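Long-range contacts in glutaredoxin (Chlorella sorokiniana, PDB 4I2U), which probably catalyses glutathione-dependent thiol-disulfide exchange, helping to maintain the redox balance of the cell: residues A[17-23]-A[44-50]; A[30-35]-A[84-88]; A[76-81]-A[99-103]. All blocks are in the same frame, centred on the assembly; numbering follows the deposited sequence.

From the N terminus, contact 1 comes first: segment 44-50 returns beside 17-23 and closes a loop that contains helix 26-36. Contact 2 starts inside that loop, at 30-35, and is completed only at 84-88, so contacts 1 and 2 cross along the chain. Segment 76-81, the hairpin at the sheet's edge, comes before 84-88 and meets 99-103 after it; contact 3 therefore crosses contact 2 as well, but follows contact 1 in series. In space all three touch, contact 1 meeting contact 2 through a charged pair and apolar packing, and contact 3 packing on both. Together they tie the sheet to helices 26-36, 84-93 and 95-102.

Contact 1: A[17-23]-A[44-50]; sequences VVIFSKT and ITAIELD. With GSH (glutathione), chain B.
Strands 17-21 and 45-48 run parallel, their axes 4.6 Å apart and inclined by 17°, and hydrogen bonds alternate between them from Thr-45 N to Val-17 O at one end to Leu-49 N to Ser-21 O at the other. The last of these is almost straight, at 179°. Successive side chains alternate between the two faces. On one, Phe-20 and Ile-47 lie side by side and point the same way, with Phe-20 CD2 3.8 Å from Ile-47 CB, while Leu-49 CD2 sits at the edge of the ring; helices 3-14 and 55-66 cover this face. On the other, Ile-19 CG2 rests 3.7 Å from Ala-46 CB, and Ser-21 pairs with Glu-48. The glutamate bends at chi2 (-62°), which curls its carboxylate back so that OE1 receives Ser-21 OG on the syn side at 2.7 Å. Its other oxygen, OE2, forms a salt bridge with Lys-32 of helix 26-36.

Beyond the strands, Asp-50 accepts from the backbone N and the hydroxyl of Thr-23. Thr-23 OG1 donates to the syn lone pair of OD2 at 2.6 Å, whereas Thr-23 N approaches OD1 from above the carboxylate plane, at 2.9 Å. Lys-22 slides past Asp-50 in the opposite direction, its chain extended beyond CG, and places NZ 2.8 Å from glutathione O31.

This is the parallel strand pair of the beta-alpha-beta unit in the thioredoxin fold. Lys-22 NZ, bonded also to Gln-59, probably helps to balance the negative charge of the tripeptide's glycine carboxylate, and the two bonds from Asp-50 to Thr-23 probably limit the freedom of the loop that follows strand 17-21 and carries this lysine.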
loop_
_atom_site.group_PDB
_atom_site.type_symbol
_atom_site.label_atom_id
_atom_site.label_comp_id
_atom_site.label_asym_id
_atom_site.label_seq_id
_atom_site.Cartn_x
_atom_site.Cartn_y
_atom_site.Cartn_z
ATOM N N VAL A 17 1.854 -2.451 6.452
ATOM C CA VAL A 17 1.351 -2.705 5.110
ATOM C C VAL A 17 0.282 -1.679 4.830
ATOM O O VAL A 17 -0.779 -1.687 5.470
ATOM C CB VAL A 17 0.795 -4.131 4.971
ATOM C CG1 VAL A 17 0.288 -4.342 3.571
ATOM C CG2 VAL A 17 1.871 -5.138 5.316
ATOM N N VAL A 18 0.576 -0.760 3.916
ATOM C CA VAL A 18 -0.327 0.335 3.601
ATOM C C VAL A 18 -0.626 0.371 2.116
ATOM O O VAL A 18 0.284 0.258 1.287
ATOM C CB VAL A 18 0.293 1.689 4.034
ATOM C CG1 VAL A 18 -0.608 2.857 3.660
ATOM C CG2 VAL A 18 0.562 1.691 5.532
ATOM N N ILE A 19 -1.887 0.554 1.766
ATOM C CA ILE A 19 -2.265 0.743 0.377
ATOM C C ILE A 19 -3.147 1.981 0.288
ATOM O O ILE A 19 -4.236 2.028 0.879
ATOM C CB ILE A 19 -2.921 -0.519 -0.225
ATOM C CG1 ILE A 19 -3.308 -0.247 -1.674
ATOM C CG2 ILE A 19 -4.119 -1.023 0.606
ATOM C CD1 ILE A 19 -3.617 -1.515 -2.462
ATOM N N PHE A 20 -2.657 3.011 -0.392
ATOM C CA PHE A 20 -3.489 4.170 -0.708
ATOM C C PHE A 20 -4.282 3.777 -1.930
ATOM O O PHE A 20 -3.711 3.350 -2.934
ATOM C CB PHE A 20 -2.617 5.410 -0.949
ATOM C CG PHE A 20 -1.900 5.865 0.300
ATOM C CD1 PHE A 20 -0.628 5.413 0.595
ATOM C CD2 PHE A 20 -2.518 6.708 1.214
ATOM C CE1 PHE A 20 0.009 5.792 1.760
ATOM C CE2 PHE A 20 -1.894 7.089 2.379
ATOM C CZ PHE A 20 -0.635 6.638 2.665
ATOM N N SER A 21 -5.595 3.918 -1.843
ATOM C CA SER A 21 -6.535 3.235 -2.705
ATOM C C SER A 21 -7.692 4.147 -3.068
ATOM O O SER A 21 -7.864 5.217 -2.505
ATOM C CB SER A 21 -7.032 2.008 -1.911
ATOM O OG SER A 21 -8.097 1.302 -2.549
ATOM N N LYS A 22 -8.471 3.722 -4.060
ATOM C CA LYS A 22 -9.840 4.201 -4.248
ATOM C C LYS A 22 -10.726 2.987 -4.383
ATOM O O LYS A 22 -10.334 1.973 -4.964
ATOM C CB LYS A 22 -9.967 5.114 -5.467
ATOM C CG LYS A 22 -9.257 6.420 -5.244
ATOM C CD LYS A 22 -9.295 7.369 -6.408
ATOM C CE LYS A 22 -8.458 8.601 -6.121
ATOM N NZ LYS A 22 -8.515 9.575 -7.228
ATOM N N THR A 23 -11.921 3.068 -3.824
ATOM C CA THR A 23 -12.782 1.888 -3.682
ATOM C C THR A 23 -13.154 1.240 -5.005
ATOM O O THR A 23 -13.349 0.032 -5.080
ATOM C CB THR A 23 -14.075 2.202 -2.915
ATOM O OG1 THR A 23 -14.810 3.217 -3.589
ATOM C CG2 THR A 23 -13.764 2.627 -1.485
ATOM N N ILE A 44 -3.910 -4.994 6.845
ATOM C CA ILE A 44 -3.636 -4.163 5.679
ATOM C C ILE A 44 -4.323 -2.827 5.932
ATOM O O ILE A 44 -5.531 -2.773 6.140
ATOM C CB ILE A 44 -4.216 -4.807 4.397
ATOM C CG1 ILE A 44 -3.529 -6.147 4.097
ATOM C CG2 ILE A 44 -4.084 -3.857 3.209
ATOM C CD1 ILE A 44 -4.311 -7.068 3.147
ATOM N N THR A 45 -3.569 -1.739 5.917
ATOM C CA THR A 45 -4.134 -0.422 6.164
ATOM C C THR A 45 -4.459 0.209 4.813
ATOM O O THR A 45 -3.587 0.703 4.101
ATOM C CB THR A 45 -3.137 0.414 6.924
ATOM O OG1 THR A 45 -2.817 -0.249 8.148
ATOM C CG2 THR A 45 -3.693 1.791 7.229
ATOM N N ALA A 46 -5.725 0.163 4.428
ATOM C CA ALA A 46 -6.188 0.677 3.147
ATOM C C ALA A 46 -6.830 2.031 3.347
ATOM O O ALA A 46 -7.889 2.139 3.985
ATOM C CB ALA A 46 -7.192 -0.281 2.533
ATOM N N ILE A 47 -6.222 3.050 2.776
ATOM C CA ILE A 47 -6.664 4.433 2.923
ATOM C C ILE A 47 -7.391 4.796 1.623
ATOM O O ILE A 47 -6.753 4.874 0.569
ATOM C CB ILE A 47 -5.473 5.391 3.168
ATOM C CG1 ILE A 47 -4.589 4.958 4.357
ATOM C CG2 ILE A 47 -5.983 6.821 3.317
ATOM C CD1 ILE A 47 -5.302 4.866 5.690
ATOM N N GLU A 48 -8.711 4.960 1.696
ATOM C CA GLU A 48 -9.527 5.202 0.511
ATOM C C GLU A 48 -9.615 6.688 0.219
ATOM O O GLU A 48 -10.314 7.440 0.911
ATOM C CB GLU A 48 -10.921 4.609 0.657
ATOM C CG GLU A 48 -10.931 3.112 0.961
ATOM C CD GLU A 48 -10.308 2.221 -0.108
ATOM O OE1 GLU A 48 -10.058 2.643 -1.241
ATOM O OE2 GLU A 48 -10.090 1.027 0.210
ATOM N N LEU A 49 -8.966 7.102 -0.847
ATOM C CA LEU A 49 -8.823 8.505 -1.201
ATOM C C LEU A 49 -10.040 9.062 -1.928
ATOM O O LEU A 49 -10.124 10.276 -2.118
ATOM C CB LEU A 49 -7.561 8.697 -2.033
ATOM C CG LEU A 49 -6.290 8.224 -1.336
ATOM C CD1 LEU A 49 -5.065 8.530 -2.175
ATOM C CD2 LEU A 49 -6.141 8.836 0.026
ATOM N N ASP A 50 -10.976 8.210 -2.343
ATOM C CA ASP A 50 -12.276 8.676 -2.789
ATOM C C ASP A 50 -13.239 8.904 -1.610
ATOM O O ASP A 50 -14.254 9.583 -1.764
ATOM C CB ASP A 50 -12.869 7.723 -3.832
ATOM C CG ASP A 50 -13.095 6.311 -3.309
ATOM O OD1 ASP A 50 -12.203 5.753 -2.648
ATOM O OD2 ASP A 50 -14.168 5.722 -3.581
HETATM N N1 GSH B . -0.862 0.426 -13.892
HETATM C CA1 GSH B . -1.291 1.198 -12.715
HETATM C C1 GSH B . -1.197 0.271 -11.532
HETATM O O11 GSH B . -0.808 -0.895 -11.738
HETATM O O12 GSH B . -1.472 0.684 -10.376
HETATM C CB1 GSH B . -2.691 1.743 -12.984
HETATM C CG1 GSH B . -3.211 2.651 -11.875
HETATM C CD1 GSH B . -4.247 3.633 -12.394
HETATM O OE1 GSH B . -4.099 4.231 -13.463
HETATM N N2 GSH B . -5.295 3.854 -11.623
HETATM C CA2 GSH B . -6.304 4.865 -11.955
HETATM C C2 GSH B . -5.974 6.220 -11.373
HETATM O O2 GSH B . -5.150 6.341 -10.480
HETATM C CB2 GSH B . -7.685 4.408 -11.483
HETATM S SG2 GSH B . -8.300 2.992 -12.437
HETATM N N3 GSH B . -6.585 7.267 -11.908
HETATM C CA3 GSH B . -6.229 8.612 -11.523
HETATM C C3 GSH B . -6.708 9.024 -10.152
HETATM O O31 GSH B . -7.545 8.344 -9.526
HETATM O O32 GSH B . -6.205 10.083 -9.708
HETATM O O HOH W 1 -0.663 -2.302 8.257
HETATM O O HOH W 2 -8.858 11.845 -4.622
#

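Contact 2: A[30-35]-A[84-88]; sequences KGKRAL and GDDTD. With GSH (glutathione), chain B.
Two torsions bring Lys-30 to Asp-85: CG starts anti to the backbone N (chi1 178°), sending the chain across to helix 84-93, and a bend at chi3 (-60°) swings the amino group round. NZ then meets Asp-85 OD1 nearly end-on to its C-O bond, forming a salt bridge of 2.7 Å. In this thioredoxin fold the bridge joins helix 26-36, which has a CxxC pattern (Cys-25, Cys-28) at its start, to the first turn of helix 84-93. The axes of the two segments are inclined by 18° and approach to 8.1 Å.

Such closeness depends on small residues. The CA atoms of Gly-31 and Gly-84 are 4.5 Å apart, with no side chain between the backbones. One turn on, Ala-34 CB packs 3.9 Å from Asp-88 CA. Between these points Thr-87 CG2 packs against Gly-31 O and Ala-34 CB, while Thr-87 OG1 bonds back to Gly-83 O.

The start of helix 84-93 also binds the ligand. Gly-84 N donates to glutathione O12 and Asp-85 N to O11, each at 2.9 Å, so two backbone N-H groups grip both oxygens of the gamma-glutamyl carboxylate; the helix dipole probably adds to this hold. Farther along the groove, water 3 links the helices, donating to Lys-30 O at 2.8 Å and to Asp-88 OD1 at 2.7 Å.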
loop_
_atom_site.group_PDB
_atom_site.type_symbol
_atom_site.label_atom_id
_atom_site.label_comp_id
_atom_site.label_asym_id
_atom_site.label_seq_id
_atom_site.Cartn_x
_atom_site.Cartn_y
_atom_site.Cartn_z
ATOM N N LYS A 30 -6.840 -5.309 -7.191
ATOM C CA LYS A 30 -5.782 -6.277 -7.496
ATOM C C LYS A 30 -4.671 -6.246 -6.434
ATOM O O LYS A 30 -4.177 -7.289 -6.005
ATOM C CB LYS A 30 -5.208 -5.954 -8.877
ATOM C CG LYS A 30 -4.067 -6.829 -9.340
ATOM C CD LYS A 30 -3.476 -6.293 -10.660
ATOM C CE LYS A 30 -4.494 -6.254 -11.788
ATOM N NZ LYS A 30 -3.780 -6.166 -13.109
ATOM N N GLY A 31 -4.258 -5.057 -6.014
ATOM C CA GLY A 31 -3.240 -4.922 -4.986
ATOM C C GLY A 31 -3.700 -5.491 -3.654
ATOM O O GLY A 31 -2.953 -6.193 -2.964
ATOM N N LYS A 32 -4.937 -5.192 -3.271
ATOM C CA LYS A 32 -5.506 -5.753 -2.063
ATOM C C LYS A 32 -5.547 -7.267 -2.096
ATOM O O LYS A 32 -5.133 -7.918 -1.130
ATOM C CB LYS A 32 -6.906 -5.204 -1.817
ATOM C CG LYS A 32 -6.936 -3.726 -1.459
ATOM C CD LYS A 32 -8.339 -3.168 -1.576
ATOM C CE LYS A 32 -8.435 -1.752 -1.046
ATOM N NZ LYS A 32 -9.755 -1.170 -1.348
ATOM N N ARG A 33 -6.025 -7.846 -3.192
ATOM C CA ARG A 33 -6.116 -9.299 -3.285
ATOM C C ARG A 33 -4.751 -9.949 -3.227
ATOM O O ARG A 33 -4.587 -11.018 -2.634
ATOM C CB ARG A 33 -6.888 -9.711 -4.538
ATOM C CG ARG A 33 -8.387 -9.432 -4.424
ATOM C CD ARG A 33 -9.135 -9.649 -5.746
ATOM N NE ARG A 33 -10.584 -9.533 -5.566
ATOM C CZ ARG A 33 -11.462 -9.353 -6.553
ATOM N NH1 ARG A 33 -11.054 -9.261 -7.814
ATOM N NH2 ARG A 33 -12.763 -9.263 -6.270
ATOM N N ALA A 34 -3.750 -9.313 -3.816
ATOM C CA ALA A 34 -2.392 -9.833 -3.743
ATOM C C ALA A 34 -1.888 -9.873 -2.300
ATOM O O ALA A 34 -1.336 -10.878 -1.847
ATOM C CB ALA A 34 -1.466 -8.993 -4.604
ATOM N N LEU A 35 -2.067 -8.784 -1.569
ATOM C CA LEU A 35 -1.649 -8.724 -0.179
ATOM C C LEU A 35 -2.429 -9.719 0.693
ATOM O O LEU A 35 -1.866 -10.314 1.621
ATOM C CB LEU A 35 -1.840 -7.304 0.361
ATOM C CG LEU A 35 -0.924 -6.249 -0.277
ATOM C CD1 LEU A 35 -1.448 -4.872 0.017
ATOM C CD2 LEU A 35 0.496 -6.406 0.234
ATOM N N GLY A 84 -0.722 -1.369 -8.512
ATOM C CA GLY A 84 -1.434 -2.632 -8.435
ATOM C C GLY A 84 -0.773 -3.738 -9.230
ATOM O O GLY A 84 -0.623 -4.868 -8.726
ATOM N N ASP A 85 -0.400 -3.445 -10.474
ATOM C CA ASP A 85 0.313 -4.420 -11.277
ATOM C C ASP A 85 1.622 -4.805 -10.599
ATOM O O ASP A 85 1.970 -5.971 -10.563
ATOM C CB ASP A 85 0.589 -3.877 -12.667
ATOM C CG ASP A 85 -0.651 -3.823 -13.537
ATOM O OD1 ASP A 85 -1.664 -4.478 -13.209
ATOM O OD2 ASP A 85 -0.585 -3.097 -14.539
ATOM N N ASP A 86 2.346 -3.831 -10.054
ATOM C CA ASP A 86 3.620 -4.129 -9.391
ATOM C C ASP A 86 3.408 -5.035 -8.191
ATOM O O ASP A 86 4.165 -5.997 -7.976
ATOM C CB ASP A 86 4.323 -2.857 -8.898
ATOM C CG ASP A 86 4.759 -1.940 -10.004
ATOM O OD1 ASP A 86 5.166 -2.427 -11.080
ATOM O OD2 ASP A 86 4.712 -0.712 -9.772
ATOM N N THR A 87 2.400 -4.736 -7.384
ATOM C CA THR A 87 2.174 -5.493 -6.165
ATOM C C THR A 87 1.764 -6.917 -6.508
ATOM O O THR A 87 2.219 -7.879 -5.865
ATOM C CB THR A 87 1.120 -4.804 -5.285
ATOM O OG1 THR A 87 1.591 -3.512 -4.889
ATOM C CG2 THR A 87 0.837 -5.605 -4.028
ATOM N N ASP A 88 0.906 -7.076 -7.495
ATOM C CA ASP A 88 0.522 -8.399 -7.957
ATOM C C ASP A 88 1.728 -9.189 -8.470
ATOM O O ASP A 88 1.882 -10.374 -8.168
ATOM C CB ASP A 88 -0.523 -8.260 -9.053
ATOM C CG ASP A 88 -1.053 -9.581 -9.503
ATOM O OD1 ASP A 88 -1.844 -10.185 -8.746
ATOM O OD2 ASP A 88 -0.650 -10.020 -10.603
HETATM N N1 GSH B . -0.862 0.426 -13.892
HETATM C CA1 GSH B . -1.291 1.198 -12.715
HETATM C C1 GSH B . -1.197 0.271 -11.532
HETATM O O11 GSH B . -0.808 -0.895 -11.738
HETATM O O12 GSH B . -1.472 0.684 -10.376
HETATM C CB1 GSH B . -2.691 1.743 -12.984
HETATM C CG1 GSH B . -3.211 2.651 -11.875
HETATM C CD1 GSH B . -4.247 3.633 -12.394
HETATM O OE1 GSH B . -4.099 4.231 -13.463
HETATM N N2 GSH B . -5.295 3.854 -11.623
HETATM C CA2 GSH B . -6.304 4.865 -11.955
HETATM C C2 GSH B . -5.974 6.220 -11.373
HETATM O O2 GSH B . -5.150 6.341 -10.480
HETATM C CB2 GSH B . -7.685 4.408 -11.483
HETATM S SG2 GSH B . -8.300 2.992 -12.437
HETATM N N3 GSH B . -6.585 7.267 -11.908
HETATM C CA3 GSH B . -6.229 8.612 -11.523
HETATM C C3 GSH B . -6.708 9.024 -10.152
HETATM O O31 GSH B . -7.545 8.344 -9.526
HETATM O O32 GSH B . -6.205 10.083 -9.708
HETATM O O HOH W 3 -4.066 -9.833 -7.202
#

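Contact 3: A[76-81]-A[99-103]; sequences IDGQFI and MLRNA
Ala-103 approaches the Asp-77 carboxylate obliquely, from one side of its plane and nearest OD2, with Ala-103 CA 3.7 Å and Ala-103 CB 3.8 Å from that oxygen. The amide of Gln-79 is met on a face: Met-99 SD stands almost straight above OE1, at 4.2 Å, and segment 99-103 brings nothing to the amide edges. Both are van der Waals approaches, since the facing groups offer the oxygens no N-H or O-H. Asp-77 OD2 has a further, long and weak ion pair with Lys-16 NZ, and the same amine donates to Ala-103 O, so this lysine spans the two segments from outside.

The turn that places these two flat groups is the type I' beta hairpin turn from Ile-76 to Gln-79, joining strands 73-76 and 79-82 at the edge of the thioredoxin-fold sheet. It is closed by backbone bonds in both directions, Ile-76 N to Gln-79 O and Gln-79 N to Ile-76 O. Gly-78 has phi 89°, and a side chain there would press on the carbonyl oxygen of Asp-77. Helix 95-102 packs against the hairpin through apolar side chains. Ile-76 crosses Met-99 at about a right angle, its CG2 branch resting 4.1 Å from Met-99 CB, while its other branch reaches Leu-100, CD1 to CD2 at 4.0 Å. Val-17 of strand 17-21 touches both Ile-76 and Leu-100.

Met-99 bends at chi3 (-71°), which brings its methyl end against Ile-81 CG2. Both SD and CE of Met-99 therefore lie 3.7 Å from Ile-81 CG2. Beyond this contact, Ile-81 packs on Thr-87 and Leu-90 of helix 84-93.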
loop_
_atom_site.group_PDB
_atom_site.type_symbol
_atom_site.label_atom_id
_atom_site.label_comp_id
_atom_site.label_asym_id
_atom_site.label_seq_id
_atom_site.Cartn_x
_atom_site.Cartn_y
_atom_site.Cartn_z
ATOM N N ILE A 76 5.419 -1.113 2.066
ATOM C CA ILE A 76 5.713 -2.182 3.009
ATOM C C ILE A 76 6.799 -1.668 3.940
ATOM O O ILE A 76 7.912 -1.358 3.510
ATOM C CB ILE A 76 6.223 -3.447 2.291
ATOM C CG1 ILE A 76 5.268 -3.902 1.178
ATOM C CG2 ILE A 76 6.458 -4.547 3.307
ATOM C CD1 ILE A 76 3.843 -4.211 1.624
ATOM N N ASP A 77 6.469 -1.538 5.210
ATOM C CA ASP A 77 7.388 -1.013 6.221
ATOM C C ASP A 77 7.981 0.328 5.789
ATOM O O ASP A 77 9.161 0.617 6.010
ATOM C CB ASP A 77 8.495 -2.026 6.519
ATOM C CG ASP A 77 8.977 -1.986 7.968
ATOM O OD1 ASP A 77 8.499 -1.128 8.748
ATOM O OD2 ASP A 77 9.831 -2.823 8.289
ATOM N N GLY A 78 7.154 1.163 5.181
ATOM C CA GLY A 78 7.570 2.487 4.751
ATOM C C GLY A 78 8.144 2.560 3.349
ATOM O O GLY A 78 8.312 3.665 2.819
ATOM N N GLN A 79 8.420 1.414 2.726
ATOM C CA GLN A 79 9.018 1.376 1.403
ATOM C C GLN A 79 7.961 1.313 0.315
ATOM O O GLN A 79 7.179 0.349 0.244
ATOM C CB GLN A 79 9.943 0.171 1.282
ATOM C CG GLN A 79 10.614 0.104 -0.060
ATOM C CD GLN A 79 11.566 -1.057 -0.191
ATOM O OE1 GLN A 79 11.657 -1.928 0.686
ATOM N NE2 GLN A 79 12.315 -1.066 -1.282
ATOM N N PHE A 80 7.927 2.307 -0.567
ATOM C CA PHE A 80 7.046 2.269 -1.722
ATOM C C PHE A 80 7.433 1.145 -2.663
ATOM O O PHE A 80 8.592 1.056 -3.079
ATOM C CB PHE A 80 7.120 3.607 -2.454
ATOM C CG PHE A 80 6.348 3.635 -3.732
ATOM C CD1 PHE A 80 4.978 3.487 -3.726
ATOM C CD2 PHE A 80 6.977 3.822 -4.949
ATOM C CE1 PHE A 80 4.255 3.509 -4.892
ATOM C CE2 PHE A 80 6.230 3.850 -6.121
ATOM C CZ PHE A 80 4.883 3.685 -6.076
ATOM N N ILE A 81 6.487 0.264 -2.988
ATOM C CA ILE A 81 6.787 -0.862 -3.865
ATOM C C ILE A 81 6.077 -0.791 -5.212
ATOM O O ILE A 81 6.292 -1.648 -6.070
ATOM C CB ILE A 81 6.496 -2.232 -3.205
ATOM C CG1 ILE A 81 5.017 -2.412 -2.885
ATOM C CG2 ILE A 81 7.350 -2.406 -1.951
ATOM C CD1 ILE A 81 4.636 -3.870 -2.586
ATOM N N MET A 99 9.733 -9.289 1.517
ATOM C CA MET A 99 9.547 -8.009 2.193
ATOM C C MET A 99 8.656 -8.103 3.411
ATOM O O MET A 99 8.923 -7.474 4.444
ATOM C CB MET A 99 8.983 -6.973 1.228
ATOM C CG MET A 99 10.001 -6.564 0.181
ATOM S SD MET A 99 9.525 -5.188 -0.851
ATOM C CE MET A 99 8.300 -5.978 -1.785
ATOM N N LEU A 100 7.585 -8.872 3.307
ATOM C CA LEU A 100 6.669 -9.028 4.440
ATOM C C LEU A 100 7.325 -9.776 5.592
ATOM O O LEU A 100 7.134 -9.411 6.753
ATOM C CB LEU A 100 5.400 -9.739 3.990
ATOM C CG LEU A 100 4.497 -9.001 2.999
ATOM C CD1 LEU A 100 3.394 -9.914 2.553
ATOM C CD2 LEU A 100 3.898 -7.739 3.600
ATOM N N ARG A 101 8.107 -10.799 5.290
ATOM C CA ARG A 101 8.834 -11.487 6.347
ATOM C C ARG A 101 9.856 -10.548 6.991
ATOM O O ARG A 101 9.991 -10.503 8.216
ATOM C CB ARG A 101 9.521 -12.743 5.815
ATOM C CG ARG A 101 8.547 -13.861 5.498
ATOM C CD ARG A 101 9.210 -15.225 5.279
ATOM N NE ARG A 101 10.003 -15.232 4.057
ATOM C CZ ARG A 101 9.573 -15.628 2.855
ATOM N NH1 ARG A 101 8.352 -16.116 2.659
ATOM N NH2 ARG A 101 10.399 -15.545 1.842
ATOM N N ASN A 102 10.564 -9.762 6.183
ATOM C CA ASN A 102 11.546 -8.841 6.745
ATOM C C ASN A 102 10.879 -7.793 7.634
ATOM O O ASN A 102 11.476 -7.321 8.613
ATOM C CB ASN A 102 12.331 -8.141 5.638
ATOM C CG ASN A 102 13.303 -9.058 4.939
ATOM O OD1 ASN A 102 13.613 -10.146 5.428
ATOM N ND2 ASN A 102 13.783 -8.629 3.780
ATOM N N ALA A 103 9.646 -7.431 7.299
ATOM C CA ALA A 103 8.892 -6.440 8.053
ATOM C C ALA A 103 8.281 -7.019 9.321
ATOM O O ALA A 103 7.734 -6.282 10.137
ATOM C CB ALA A 103 7.805 -5.833 7.170
#